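Local coordinates for protein cellulosomal scaffoldin (Bacteroides cellulosolvens, PDB 2XBT) that belongs, as a family 3b carbohydrate-binding module, to a secreted scaffoldin of the cellulosome and probably binds cellulose, at residues V66-A71 and S109-Q114. Numbering follows the deposited sequence.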
loop_
_atom_site.group_PDB
_atom_site.type_symbol
_atom_site.label_atom_id
_atom_site.label_comp_id
_atom_site.label_asym_id
_atom_site.label_seq_id
_atom_site.Cartn_x
_atom_site.Cartn_y
_atom_site.Cartn_z
ATOM N N VAL A 66 12.570 0.453 -0.297
ATOM C CA VAL A 66 11.905 1.427 0.556
ATOM C C VAL A 66 12.875 2.577 0.741
ATOM O O VAL A 66 13.959 2.386 1.296
ATOM C CB VAL A 66 11.544 0.835 1.918
ATOM C CG1 VAL A 66 10.784 1.858 2.746
ATOM C CG2 VAL A 66 10.732 -0.449 1.745
ATOM N N SER A 67 12.499 3.757 0.261
ATOM C CA SER A 67 13.438 4.877 0.184
ATOM C C SER A 67 13.813 5.462 1.545
ATOM O O SER A 67 14.862 6.088 1.683
ATOM C CB SER A 67 12.904 5.974 -0.734
ATOM O OG SER A 67 11.782 6.623 -0.172
ATOM N N ILE A 68 12.957 5.272 2.543
ATOM C CA ILE A 68 13.253 5.697 3.907
ATOM C C ILE A 68 12.868 4.588 4.862
ATOM O O ILE A 68 11.729 4.129 4.841
ATOM C CB ILE A 68 12.443 6.945 4.320
ATOM C CG1 ILE A 68 12.626 8.080 3.316
ATOM C CG2 ILE A 68 12.803 7.373 5.745
ATOM C CD1 ILE A 68 11.770 9.299 3.647
ATOM N N GLY A 69 13.817 4.165 5.698
ATOM C CA GLY A 69 13.598 3.096 6.656
ATOM C C GLY A 69 13.398 1.738 6.001
ATOM O O GLY A 69 14.125 1.362 5.068
ATOM N N SER A 70 12.393 1.012 6.483
ATOM C CA SER A 70 12.087 -0.325 5.990
ATOM C C SER A 70 10.599 -0.640 6.147
ATOM O O SER A 70 9.887 0.015 6.908
ATOM C CB SER A 70 12.902 -1.376 6.747
ATOM O OG SER A 70 12.533 -1.385 8.112
ATOM N N ALA A 71 10.147 -1.660 5.429
ATOM C CA ALA A 71 8.744 -2.053 5.443
ATOM C C ALA A 71 8.618 -3.534 5.744
ATOM O O ALA A 71 9.477 -4.324 5.354
ATOM C CB ALA A 71 8.121 -1.755 4.094
ATOM N N SER A 109 10.174 14.715 1.729
ATOM C CA SER A 109 8.736 14.881 1.929
ATOM C C SER A 109 7.925 13.729 1.339
ATOM O O SER A 109 6.688 13.726 1.387
ATOM C CB SER A 109 8.259 16.212 1.357
ATOM O OG SER A 109 8.485 16.287 -0.031
ATOM N N GLU A 110 8.621 12.747 0.779
ATOM C CA GLU A 110 7.939 11.573 0.271
ATOM C C GLU A 110 8.776 10.322 0.464
ATOM O O GLU A 110 10.004 10.376 0.582
ATOM C CB GLU A 110 7.584 11.754 -1.197
ATOM C CG GLU A 110 8.791 11.918 -2.078
ATOM C CD GLU A 110 8.440 11.901 -3.549
ATOM O OE1 GLU A 110 8.838 10.932 -4.233
ATOM O OE2 GLU A 110 7.775 12.855 -4.019
ATOM N N VAL A 111 8.096 9.189 0.493
ATOM C CA VAL A 111 8.767 7.916 0.636
ATOM C C VAL A 111 8.246 6.974 -0.444
ATOM O O VAL A 111 7.046 6.941 -0.726
ATOM C CB VAL A 111 8.553 7.318 2.030
ATOM C CG1 VAL A 111 7.052 7.137 2.319
ATOM C CG2 VAL A 111 9.300 5.998 2.156
ATOM N N THR A 112 9.167 6.256 -1.070
ATOM C CA THR A 112 8.818 5.269 -2.083
ATOM C C THR A 112 8.847 3.865 -1.488
ATOM O O THR A 112 9.810 3.482 -0.828
ATOM C CB THR A 112 9.787 5.350 -3.264
ATOM O OG1 THR A 112 9.637 6.629 -3.898
ATOM C CG2 THR A 112 9.481 4.248 -4.272
ATOM N N ILE A 113 7.786 3.094 -1.719
ATOM C CA ILE A 113 7.705 1.733 -1.218
ATOM C C ILE A 113 7.396 0.820 -2.406
ATOM O O ILE A 113 6.393 1.018 -3.103
ATOM C CB ILE A 113 6.578 1.615 -0.181
ATOM C CG1 ILE A 113 6.807 2.622 0.955
ATOM C CG2 ILE A 113 6.454 0.192 0.357
ATOM C CD1 ILE A 113 5.554 2.963 1.741
ATOM N N GLN A 114 8.262 -0.159 -2.646
ATOM C CA GLN A 114 8.061 -1.107 -3.735
ATOM C C GLN A 114 8.047 -2.510 -3.167
ATOM O O GLN A 114 9.008 -2.947 -2.557
ATOM C CB GLN A 114 9.152 -0.971 -4.798
ATOM C CG GLN A 114 9.256 0.423 -5.364
ATOM C CD GLN A 114 10.320 0.558 -6.439
ATOM O OE1 GLN A 114 10.990 -0.410 -6.798
ATOM N NE2 GLN A 114 10.476 1.771 -6.961
HETATM O O HOH W 1 12.292 9.222 -0.585
#
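Ile68 lies obliquely across Val111, its CB 3.9 Å from Val111 CG2, while its CD1 runs on along the strand to reach Glu110 O at 3.7 Å. Val66 CG1 touches Val111 CG2 and Ile113 CG1 more loosely; the Val66 side chain shares a face of the sheet with Ile113, with which Val66 forms an antiparallel non-hydrogen-bonded pair. Leu42 packs on both Ile68 and Val111. Where strand 59-66 ends, Ser67 grips Thr112 twice. Ser67 N donates to Thr112 O (2.9 Å) in the carbonyl plane, and the same oxygen receives a CA-H contact from Val66 CA at 3.2 Å. As the loop turns away, Ser67 OG, held between its own N and carbonyl carbon (chi1 69°), stands in for a backbone acceptor: Thr112 N reaches it at 2.8 Å in a nearly straight bond (171°). Ser67 OG then donates to a water, which in turn donates a hydrogen bond to Glu110 O. The Glu110 carboxylate is engaged by Lys31 (salt bridge) and Gln33 (hydrogen bond) of strand 22-34. With an alanine at Ser67, Thr112 N is likely to lose this acceptor and the water its donor. One hydroxyl and one water thus extend the pairing of strands 59-66 and 110-119 past the Val66-Ile113 pair, giving partners to Thr112 N and Glu110 O beside the apolar contacts of Val66, Ile68, Val111 and Ile113.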